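Local atomic coordinates of putative TetR-family transcriptional regulator (Bordetella parapertussis 12822, PDB entry 3CCY), a protein that probably binds cis-regulatory DNA as a dimeric TetR-type transcriptional repressor, carrying a predicted helix-turn-helix motif and a helical C-terminal domain. Residues Ala28-Tyr32 against Ser33-Ile37; Thr68-Asp71 against Ser72-Arg76; Ala136-Arg139 against Asp140-Gln144; Gly178-Ser181 against Pro182-Ala186. All blocks are in the same frame, centred on the assembly; numbering follows the deposited sequence.

Contact 1: Ala28-Tyr32 against Ser33-Ile37; sequences ARQGY and SETSI
The chain folds back from T35 onto G31 in a compact turn, where the T35 backbone N gives two weak, bent bonds, to G31 O (3.2 Å) and to Y32 O (3.1 Å). This turn joins helix 15-29 to helix 37-43, the helix that opens the predicted helix-turn-helix of the TetR-type DNA-binding domain. G31 leaves helical geometry with positive phi, in a backbone conformation where a CB would be jammed against the preceding carbonyl oxygen. The T35 hydroxyl donates to G31 O across 2.6 Å. It comes in at a C=O...donor angle of 159°, somewhat out of the carbonyl plane. The bond depends on the T35 rotamer: with chi1 at -52°, OG1 lies beside the residue's own backbone N, so hydroxyl and amide reach G31 O together. That oxygen thus takes one short bond and one weak one from the same residue, and buried T35 in turn packs on M26 and F27 of helix 15-29. Q30 lays its aliphatic part against the neighbouring side chains, its CB 3.8 Å from E34 CB and its amide plane turned 66° from the E34 carboxylate. Y32 swings off the turn toward helices 58-81 and 87-115, where K58 makes a cation-pi contact with its ring and a hydrogen bond to its carbonyl. S33 OG hydrogen-bonds to S33 OG of the second subunit. Q30 CG lies 3.4 Å from T35 OG1, the two side chains crossing at about a right angle.

Contact 2: Thr68-Asp71 against Ser72-Arg76; sequences THVD and SLLER
Four successive backbone hydrogen bonds tie residues 68-71 to 72-75 in the regular i to i+4 pattern of an alpha helix, here in the middle of helix 58-81, which runs from the DNA-binding part of this TetR-family protein into its helical body. S72 N donates to T68 O, L73 N to H69 O, L74 N to V70 O and E75 N to D71 O. The bond from L74 N to V70 O is the shortest, at 2.9 Å, and the straightest, with an N-H...O angle of 166°.

The apolar contacts follow the same spacing. V70 CG2 stands 4.4 Å from L74 CD1, a loose touch between side chains one turn apart. With chi1 at -76°, L74 CG turns to the side of its own backbone N and settles 3.4 Å from V70 O. Both residues face helix 122-145, V70 against L127 and K130 and L74 against E133 and Y137. H69 and L73 line the flank toward helix 87-115, where both meet I101 and L73 also meets F98. The imidazole and the leucine tip meet obliquely, H69 NE2 lying 4.3 Å from L73 CD2, and this buried nitrogen has no polar partner in the model.

Charged groups reach beyond the turn to neighbours. D71 OD1 forms a salt bridge with K130, linking the helix to helix 122-145, while E75 OE2 pairs with R78 one turn further along. On the S72 side, where the methylene lies against the preceding turn, S72 CB is 3.4 Å from T68 O and 3.6 Å from H69 O.

Contact 3: Ala136-Arg139 against Asp140-Gln144; sequences AYVR and DALLQ
R139 and L143, one helical turn apart, make the closest side-chain packing here in the conformer described, one of two modelled for R139: L143 CD1 sits over the centre of one face of the R139 guanidinium, 3.3 Å from CZ. A bend at chi3 (85°) carries the end of the arginine toward D140 and L143. At its edge the same group holds D140 side-on, as NE and NH2 both donate to the single oxygen OD1, over 3.0 Å from NE and 3.1 Å from NH2. OD1 lies almost exactly in the guanidinium plane, whereas the carboxylate is turned 70° from it; NE meets the oxygen nearly along its C-O axis and NH2 comes from the syn side, 31° out of the carboxylate plane. The second modelled conformer indicates that this hold is not permanent. D140 itself is exposed, and R153 brings a like charge near R139 NH1.

The inward flank is more loosely matched within the turn, V138 CG1 being 4.4 Å from L142 CD1, but it is buried by other parts of the fold. V138 meets helices 87-115 and 153-168, and Y197 of the second subunit packs on L142 and L143. Beneath both sides run regular i to i+4 backbone bonds, including L143 N to R139 O at 3.0 Å. The arrangement is that of an amphipathic alpha helix in the helical C-terminal domain of a TetR-family protein, with an ion pair on the outer side and hydrophobic packing on the inner.

Contact 4: Gly178-Ser181 against Pro182-Ala186; sequences GSVS and PDALA
A chi1 of 73° sets S181 OG between its own backbone N and carbonyl carbon, facing the first turn of the helix, while V180, with chi1 at -172°, extends CG1 toward A184 and L185. From that position the serine oxygen accepts from A184 N across 3.0 Å in a nearly straight bond, with an N-H...O angle of 168°. The same residue closes the first backbone turn through its carbonyl: L185 N reaches S181 O at 2.8 Å, almost in line with the carbonyl bond. S181 therefore uses both its hydroxyl and its carbonyl oxygen on amides of the opening turn. The hydroxyl also lies close to carbon, with S181 OG 3.3 Å from A184 CB.

V180 adds an apolar brace beside these polar links. Its CG1 branch meets A184 CB at 3.8 Å. The same V180 CG1 lies 4.1 Å from L185 CB, so a single methyl rests against two consecutive residues of the helix. P182 takes the first helical position and packs on Y174, A176 and A103. L185 reaches inward to W173, Y174 and L99, and also touches V158 of the second subunit; T154 of that subunit lies against V180. A serine N-cap with proline at N1 and a hydrophobic staple between V180 (N') and L185 (N4) together form a typical helix N-terminus, here starting helix 182-195 of the TetR-type C-terminal domain.

The four contacts follow one another along the chain without overlapping. Only contacts 2 and 3 touch: L74 CD2 of helix 58-81 packs 3.7 Å from Y137 CE2 of helix 122-145, although their centres are about 17 Å apart. Contact 1, at the entrance to the predicted helix-turn-helix, lies about 23 Å from contact 2 and 35 Å from contact 3, centre to centre, with contact 3 across the middle of the chain. Helix 58-81, which carries contact 2, bridges these regions. Contact 4 touches none of the others; its nearest atoms are about 10 Å from contact 2 and 11 Å from contact 3. Contacts 1, 3 and 4 all meet the second subunit, so the dimer interface extends over both family regions.

Contact 1: Ala28-Tyr32 against Ser33-Ile37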
loop_
_atom_site.group_PDB
_atom_site.type_symbol
_atom_site.label_atom_id
_atom_site.label_comp_id
_atom_site.label_asym_id
_atom_site.label_seq_id
_atom_site.Cartn_x
_atom_site.Cartn_y
_atom_site.Cartn_z
ATOM N N ALA A 28 7.717 -12.698 0.995
ATOM C CA ALA A 28 6.646 -12.023 0.246
ATOM C C ALA A 28 5.286 -12.743 0.281
ATOM O O ALA A 28 4.257 -12.082 0.138
ATOM C CB ALA A 28 7.080 -11.735 -1.206
ATOM N N ARG A 29 5.266 -14.072 0.463
ATOM C CA ARG A 29 3.994 -14.783 0.717
ATOM C C ARG A 29 3.599 -14.662 2.196
ATOM O O ARG A 29 2.733 -13.852 2.533
ATOM C CB ARG A 29 4.024 -16.272 0.319
ATOM C CG ARG A 29 4.739 -16.643 -0.971
ATOM C CD ARG A 29 4.084 -16.052 -2.217
ATOM N NE ARG A 29 4.922 -16.271 -3.400
ATOM C CZ ARG A 29 5.925 -15.475 -3.771
ATOM N NH1 ARG A 29 6.221 -14.390 -3.063
ATOM N NH2 ARG A 29 6.634 -15.760 -4.862
ATOM N N GLN A 30 4.244 -15.452 3.068
ATOM C CA GLN A 30 3.902 -15.500 4.504
ATOM C C GLN A 30 4.506 -14.393 5.365
ATOM O O GLN A 30 4.008 -14.126 6.466
ATOM C CB GLN A 30 4.222 -16.864 5.133
ATOM C CG GLN A 30 5.652 -17.348 4.969
ATOM C CD GLN A 30 5.781 -18.420 3.896
ATOM O OE1 GLN A 30 5.280 -18.266 2.774
ATOM N NE2 GLN A 30 6.451 -19.516 4.237
ATOM N N GLY A 31 5.575 -13.761 4.878
ATOM C CA GLY A 31 6.221 -12.669 5.607
ATOM C C GLY A 31 7.504 -13.063 6.315
ATOM O O GLY A 31 7.896 -14.237 6.333
ATOM N N TYR A 32 8.141 -12.068 6.922
ATOM C CA TYR A 32 9.444 -12.248 7.553
ATOM C C TYR A 32 9.407 -13.082 8.841
ATOM O O TYR A 32 10.098 -14.097 8.934
ATOM C CB TYR A 32 10.120 -10.889 7.789
ATOM C CG TYR A 32 11.507 -10.983 8.386
ATOM C CD1 TYR A 32 12.634 -11.119 7.570
ATOM C CD2 TYR A 32 11.693 -10.945 9.768
ATOM C CE1 TYR A 32 13.910 -11.205 8.118
ATOM C CE2 TYR A 32 12.962 -11.033 10.323
ATOM C CZ TYR A 32 14.065 -11.163 9.496
ATOM O OH TYR A 32 15.320 -11.253 10.055
ATOM N N SER A 33 8.613 -12.662 9.825
ATOM C CA SER A 33 8.535 -13.381 11.110
ATOM C C SER A 33 7.989 -14.794 10.941
ATOM O O SER A 33 8.328 -15.689 11.712
ATOM C CB SER A 33 7.692 -12.613 12.129
ATOM O OG SER A 33 6.362 -12.458 11.666
ATOM N N GLU A 34 7.151 -14.981 9.921
ATOM C CA GLU A 34 6.573 -16.283 9.598
ATOM C C GLU A 34 7.601 -17.262 9.014
ATOM O O GLU A 34 7.515 -18.469 9.245
ATOM C CB GLU A 34 5.386 -16.111 8.643
ATOM C CG GLU A 34 4.106 -15.605 9.314
ATOM C CD GLU A 34 3.280 -16.729 9.952
ATOM O OE1 GLU A 34 3.448 -16.997 11.170
ATOM O OE2 GLU A 34 2.462 -17.347 9.228
ATOM N N THR A 35 8.572 -16.725 8.276
ATOM C CA THR A 35 9.616 -17.509 7.601
ATOM C C THR A 35 10.846 -17.674 8.501
ATOM O O THR A 35 11.434 -16.690 8.942
ATOM C CB THR A 35 10.056 -16.814 6.274
ATOM O OG1 THR A 35 8.905 -16.524 5.472
ATOM C CG2 THR A 35 11.034 -17.680 5.481
ATOM N N SER A 36 11.237 -18.917 8.771
ATOM C CA SER A 36 12.423 -19.174 9.584
ATOM C C SER A 36 13.641 -19.504 8.717
ATOM O O SER A 36 13.516 -19.745 7.517
ATOM C CB SER A 36 12.156 -20.302 10.592
ATOM O OG SER A 36 11.972 -21.545 9.935
ATOM N N ILE A 37 14.816 -19.505 9.341
ATOM C CA ILE A 37 16.070 -19.911 8.701
ATOM C C ILE A 37 16.013 -21.378 8.260
ATOM O O ILE A 37 16.584 -21.745 7.232
ATOM C CB ILE A 37 17.273 -19.677 9.663
ATOM C CG1 ILE A 37 17.212 -18.200 10.222
ATOM C CG2 ILE A 37 18.661 -19.965 8.933
ATOM C CD1 ILE A 37 17.513 -18.227 11.817
#

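Contact 2: Thr68-Asp71 against Ser72-Arg76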
loop_
_atom_site.group_PDB
_atom_site.type_symbol
_atom_site.label_atom_id
_atom_site.label_comp_id
_atom_site.label_asym_id
_atom_site.label_seq_id
_atom_site.Cartn_x
_atom_site.Cartn_y
_atom_site.Cartn_z
ATOM N N THR A 68 20.466 -4.370 -2.223
ATOM C CA THR A 68 20.784 -4.499 -3.625
ATOM C C THR A 68 19.589 -4.040 -4.458
ATOM O O THR A 68 19.762 -3.442 -5.509
ATOM C CB THR A 68 21.263 -5.919 -4.021
ATOM O OG1 THR A 68 20.145 -6.811 -4.098
ATOM C CG2 THR A 68 22.308 -6.445 -3.026
ATOM N N HIS A 69 18.378 -4.273 -3.965
ATOM C CA HIS A 69 17.204 -3.880 -4.699
ATOM C C HIS A 69 16.995 -2.355 -4.796
ATOM O O HIS A 69 16.652 -1.842 -5.880
ATOM C CB HIS A 69 15.961 -4.513 -4.083
ATOM C CG HIS A 69 14.716 -4.203 -4.836
ATOM N ND1 HIS A 69 14.385 -4.847 -6.005
ATOM C CD2 HIS A 69 13.723 -3.315 -4.596
ATOM C CE1 HIS A 69 13.238 -4.371 -6.452
ATOM N NE2 HIS A 69 12.826 -3.433 -5.622
ATOM N N VAL A 70 17.129 -1.646 -3.679
ATOM C CA VAL A 70 16.991 -0.182 -3.705
ATOM C C VAL A 70 18.193 0.446 -4.426
ATOM O O VAL A 70 18.017 1.412 -5.164
ATOM C CB VAL A 70 16.714 0.467 -2.302
ATOM C CG1 VAL A 70 17.921 0.464 -1.412
ATOM C CG2 VAL A 70 16.144 1.922 -2.453
ATOM N N ASP A 71 19.393 -0.139 -4.264
ATOM C CA ASP A 71 20.568 0.355 -4.984
ATOM C C ASP A 71 20.343 0.257 -6.496
ATOM O O ASP A 71 20.636 1.186 -7.228
ATOM C CB ASP A 71 21.861 -0.381 -4.566
ATOM C CG ASP A 71 22.414 0.112 -3.236
ATOM O OD1 ASP A 71 21.920 1.127 -2.705
ATOM O OD2 ASP A 71 23.346 -0.521 -2.703
ATOM N N SER A 72 19.778 -0.852 -6.946
ATOM C CA SER A 72 19.481 -1.043 -8.376
ATOM C C SER A 72 18.460 -0.026 -8.898
ATOM O O SER A 72 18.641 0.569 -9.974
ATOM C CB SER A 72 18.972 -2.454 -8.612
ATOM O OG SER A 72 19.338 -2.909 -9.895
ATOM N N LEU A 73 17.388 0.170 -8.133
ATOM C CA LEU A 73 16.345 1.085 -8.505
ATOM C C LEU A 73 16.918 2.517 -8.634
ATOM O O LEU A 73 16.615 3.238 -9.594
ATOM C CB LEU A 73 15.242 1.016 -7.450
ATOM C CG LEU A 73 13.819 1.445 -7.747
ATOM C CD1 LEU A 73 13.380 1.210 -9.195
ATOM C CD2 LEU A 73 12.871 0.730 -6.751
ATOM N N LEU A 74 17.740 2.916 -7.660
ATOM C CA LEU A 74 18.383 4.227 -7.674
ATOM C C LEU A 74 19.284 4.431 -8.889
ATOM O O LEU A 74 19.228 5.475 -9.513
ATOM C CB LEU A 74 19.173 4.482 -6.370
ATOM C CG LEU A 74 18.307 4.829 -5.133
ATOM C CD1 LEU A 74 19.168 4.805 -3.870
ATOM C CD2 LEU A 74 17.600 6.200 -5.245
ATOM N N GLU A 75 20.096 3.436 -9.233
ATOM C CA GLU A 75 20.998 3.582 -10.366
ATOM C C GLU A 75 20.192 3.685 -11.647
ATOM O O GLU A 75 20.462 4.559 -12.459
ATOM C CB GLU A 75 22.007 2.442 -10.476
ATOM C CG GLU A 75 23.426 2.850 -10.973
ATOM C CD GLU A 75 23.622 4.343 -11.446
ATOM O OE1 GLU A 75 23.352 4.645 -12.648
ATOM O OE2 GLU A 75 24.107 5.192 -10.622
ATOM N N ARG A 76 19.171 2.845 -11.801
ATOM C CA ARG A 76 18.403 2.867 -13.033
ATOM C C ARG A 76 17.616 4.151 -13.215
ATOM O O ARG A 76 17.515 4.643 -14.338
ATOM C CB ARG A 76 17.616 1.576 -13.207
ATOM C CG ARG A 76 18.618 0.407 -13.362
ATOM C CD ARG A 76 17.994 -0.944 -13.413
ATOM N NE ARG A 76 17.216 -1.116 -14.631
ATOM C CZ ARG A 76 16.284 -2.044 -14.789
ATOM N NH1 ARG A 76 16.042 -2.902 -13.810
ATOM N NH2 ARG A 76 15.586 -2.089 -15.915
#

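Contact 3: Ala136-Arg139 against Asp140-Gln144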
loop_
_atom_site.group_PDB
_atom_site.type_symbol
_atom_site.label_atom_id
_atom_site.label_comp_id
_atom_site.label_asym_id
_atom_site.label_seq_id
_atom_site.Cartn_x
_atom_site.Cartn_y
_atom_site.Cartn_z
ATOM N N ALA A 136 12.595 11.516 -3.751
ATOM C CA ALA A 136 13.094 12.840 -4.151
ATOM C C ALA A 136 13.190 12.929 -5.683
ATOM O O ALA A 136 12.791 13.934 -6.283
ATOM C CB ALA A 136 14.449 13.152 -3.500
ATOM N N TYR A 137 13.673 11.874 -6.314
ATOM C CA TYR A 137 13.760 11.862 -7.768
ATOM C C TYR A 137 12.378 12.109 -8.397
ATOM O O TYR A 137 12.254 12.856 -9.360
ATOM C CB TYR A 137 14.332 10.539 -8.294
ATOM C CG TYR A 137 15.825 10.370 -8.114
ATOM C CD1 TYR A 137 16.676 11.456 -8.189
ATOM C CD2 TYR A 137 16.397 9.094 -7.918
ATOM C CE1 TYR A 137 18.050 11.319 -8.048
ATOM C CE2 TYR A 137 17.813 8.937 -7.780
ATOM C CZ TYR A 137 18.611 10.066 -7.842
ATOM O OH TYR A 137 19.984 9.998 -7.686
ATOM N N VAL A 138 11.348 11.458 -7.865
ATOM C CA VAL A 138 10.008 11.560 -8.432
ATOM C C VAL A 138 9.420 12.960 -8.139
ATOM O O VAL A 138 8.819 13.583 -9.017
ATOM C CB VAL A 138 9.079 10.475 -7.846
ATOM C CG1 VAL A 138 7.584 10.743 -8.271
ATOM C CG2 VAL A 138 9.572 9.076 -8.340
ATOM N N ARG A 139 9.595 13.416 -6.907
ATOM C CA ARG A 139 9.099 14.733 -6.498
ATOM C C ARG A 139 9.672 15.810 -7.395
ATOM O O ARG A 139 8.918 16.650 -7.915
ATOM C CB ARG A 139 9.462 15.057 -5.059
ATOM C CG ARG A 139 8.812 16.374 -4.561
ATOM C CD ARG A 139 9.648 17.047 -3.482
ATOM N NE ARG A 139 10.703 17.894 -4.046
ATOM C CZ ARG A 139 10.840 19.194 -3.810
ATOM N NH1 ARG A 139 9.995 19.844 -3.002
ATOM N NH2 ARG A 139 11.825 19.850 -4.390
ATOM N N ASP A 140 10.992 15.779 -7.553
ATOM C CA ASP A 140 11.705 16.769 -8.342
ATOM C C ASP A 140 11.261 16.683 -9.806
ATOM O O ASP A 140 11.118 17.712 -10.455
ATOM C CB ASP A 140 13.213 16.609 -8.218
ATOM C CG ASP A 140 13.753 16.980 -6.826
ATOM O OD1 ASP A 140 12.983 17.410 -5.955
ATOM O OD2 ASP A 140 14.986 16.848 -6.616
ATOM N N ALA A 141 11.013 15.478 -10.321
ATOM C CA ALA A 141 10.599 15.347 -11.734
ATOM C C ALA A 141 9.195 15.918 -11.959
ATOM O O ALA A 141 8.925 16.492 -13.022
ATOM C CB ALA A 141 10.650 13.880 -12.190
ATOM N N LEU A 142 8.306 15.741 -10.976
ATOM C CA LEU A 142 6.972 16.366 -10.994
ATOM C C LEU A 142 7.043 17.905 -10.969
ATOM O O LEU A 142 6.351 18.580 -11.744
ATOM C CB LEU A 142 6.108 15.866 -9.812
ATOM C CG LEU A 142 5.505 14.456 -9.933
ATOM C CD1 LEU A 142 4.757 14.109 -8.674
ATOM C CD2 LEU A 142 4.542 14.439 -11.121
ATOM N N LEU A 143 7.864 18.451 -10.081
ATOM C CA LEU A 143 8.036 19.890 -10.009
ATOM C C LEU A 143 8.769 20.471 -11.242
ATOM O O LEU A 143 8.683 21.673 -11.480
ATOM C CB LEU A 143 8.772 20.307 -8.731
ATOM C CG LEU A 143 8.016 19.993 -7.440
ATOM C CD1 LEU A 143 8.943 20.170 -6.277
ATOM C CD2 LEU A 143 6.766 20.881 -7.242
ATOM N N GLN A 144 9.459 19.635 -12.026
ATOM C CA GLN A 144 9.959 20.097 -13.322
ATOM C C GLN A 144 8.823 20.234 -14.355
ATOM O O GLN A 144 8.961 20.961 -15.312
ATOM C CB GLN A 144 11.089 19.224 -13.864
ATOM C CG GLN A 144 12.367 19.502 -13.122
ATOM C CD GLN A 144 13.524 18.653 -13.578
ATOM O OE1 GLN A 144 13.456 17.433 -13.589
ATOM N NE2 GLN A 144 14.614 19.305 -13.924
#

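Contact 4: Gly178-Ser181 against Pro182-Ala186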
loop_
_atom_site.group_PDB
_atom_site.type_symbol
_atom_site.label_atom_id
_atom_site.label_comp_id
_atom_site.label_asym_id
_atom_site.label_seq_id
_atom_site.Cartn_x
_atom_site.Cartn_y
_atom_site.Cartn_z
ATOM N N GLY A 178 -0.955 -10.130 -17.270
ATOM C CA GLY A 178 -2.386 -10.070 -17.639
ATOM C C GLY A 178 -2.643 -9.213 -18.862
ATOM O O GLY A 178 -1.719 -8.826 -19.587
ATOM N N SER A 179 -3.908 -8.896 -19.069
ATOM C CA SER A 179 -4.375 -8.100 -20.211
ATOM C C SER A 179 -3.601 -6.795 -20.408
ATOM O O SER A 179 -3.093 -6.504 -21.539
ATOM C CB SER A 179 -5.844 -7.772 -19.980
ATOM O OG SER A 179 -6.570 -8.939 -20.219
ATOM N N VAL A 180 -3.441 -6.065 -19.294
ATOM C CA VAL A 180 -2.741 -4.791 -19.228
ATOM C C VAL A 180 -1.233 -4.963 -18.898
ATOM O O VAL A 180 -0.879 -5.420 -17.810
ATOM C CB VAL A 180 -3.393 -3.858 -18.159
ATOM C CG1 VAL A 180 -2.763 -2.421 -18.231
ATOM C CG2 VAL A 180 -4.912 -3.809 -18.374
ATOM N N SER A 181 -0.367 -4.577 -19.841
ATOM C CA SER A 181 1.073 -4.763 -19.704
ATOM C C SER A 181 1.650 -3.744 -18.735
ATOM O O SER A 181 1.027 -2.708 -18.496
ATOM C CB SER A 181 1.763 -4.613 -21.062
ATOM O OG SER A 181 1.764 -3.241 -21.442
ATOM N N PRO A 182 2.830 -4.034 -18.145
ATOM C CA PRO A 182 3.489 -2.980 -17.350
ATOM C C PRO A 182 3.601 -1.610 -18.034
ATOM O O PRO A 182 3.274 -0.599 -17.388
ATOM C CB PRO A 182 4.863 -3.591 -16.998
ATOM C CG PRO A 182 4.544 -5.056 -16.874
ATOM C CD PRO A 182 3.593 -5.300 -18.092
ATOM N N ASP A 183 3.956 -1.570 -19.326
ATOM C CA ASP A 183 4.032 -0.285 -20.050
ATOM C C ASP A 183 2.656 0.380 -20.204
ATOM O O ASP A 183 2.542 1.571 -20.009
ATOM C CB ASP A 183 4.677 -0.411 -21.439
ATOM C CG ASP A 183 6.116 0.059 -21.466
ATOM O OD1 ASP A 183 6.837 0.026 -20.399
ATOM O OD2 ASP A 183 6.522 0.444 -22.585
ATOM N N ALA A 184 1.639 -0.381 -20.583
ATOM C CA ALA A 184 0.247 0.112 -20.636
ATOM C C ALA A 184 -0.203 0.661 -19.268
ATOM O O ALA A 184 -0.810 1.737 -19.180
ATOM C CB ALA A 184 -0.714 -1.008 -21.154
ATOM N N LEU A 185 0.118 -0.047 -18.188
ATOM C CA LEU A 185 -0.311 0.420 -16.863
ATOM C C LEU A 185 0.381 1.767 -16.533
ATOM O O LEU A 185 -0.245 2.695 -15.972
ATOM C CB LEU A 185 -0.043 -0.654 -15.785
ATOM C CG LEU A 185 -0.335 -0.217 -14.350
ATOM C CD1 LEU A 185 -1.827 0.097 -14.203
ATOM C CD2 LEU A 185 0.066 -1.334 -13.331
ATOM N N ALA A 186 1.663 1.870 -16.887
ATOM C CA ALA A 186 2.467 3.058 -16.621
ATOM C C ALA A 186 1.904 4.250 -17.383
ATOM O O ALA A 186 1.720 5.316 -16.781
ATOM C CB ALA A 186 3.984 2.836 -17.034
#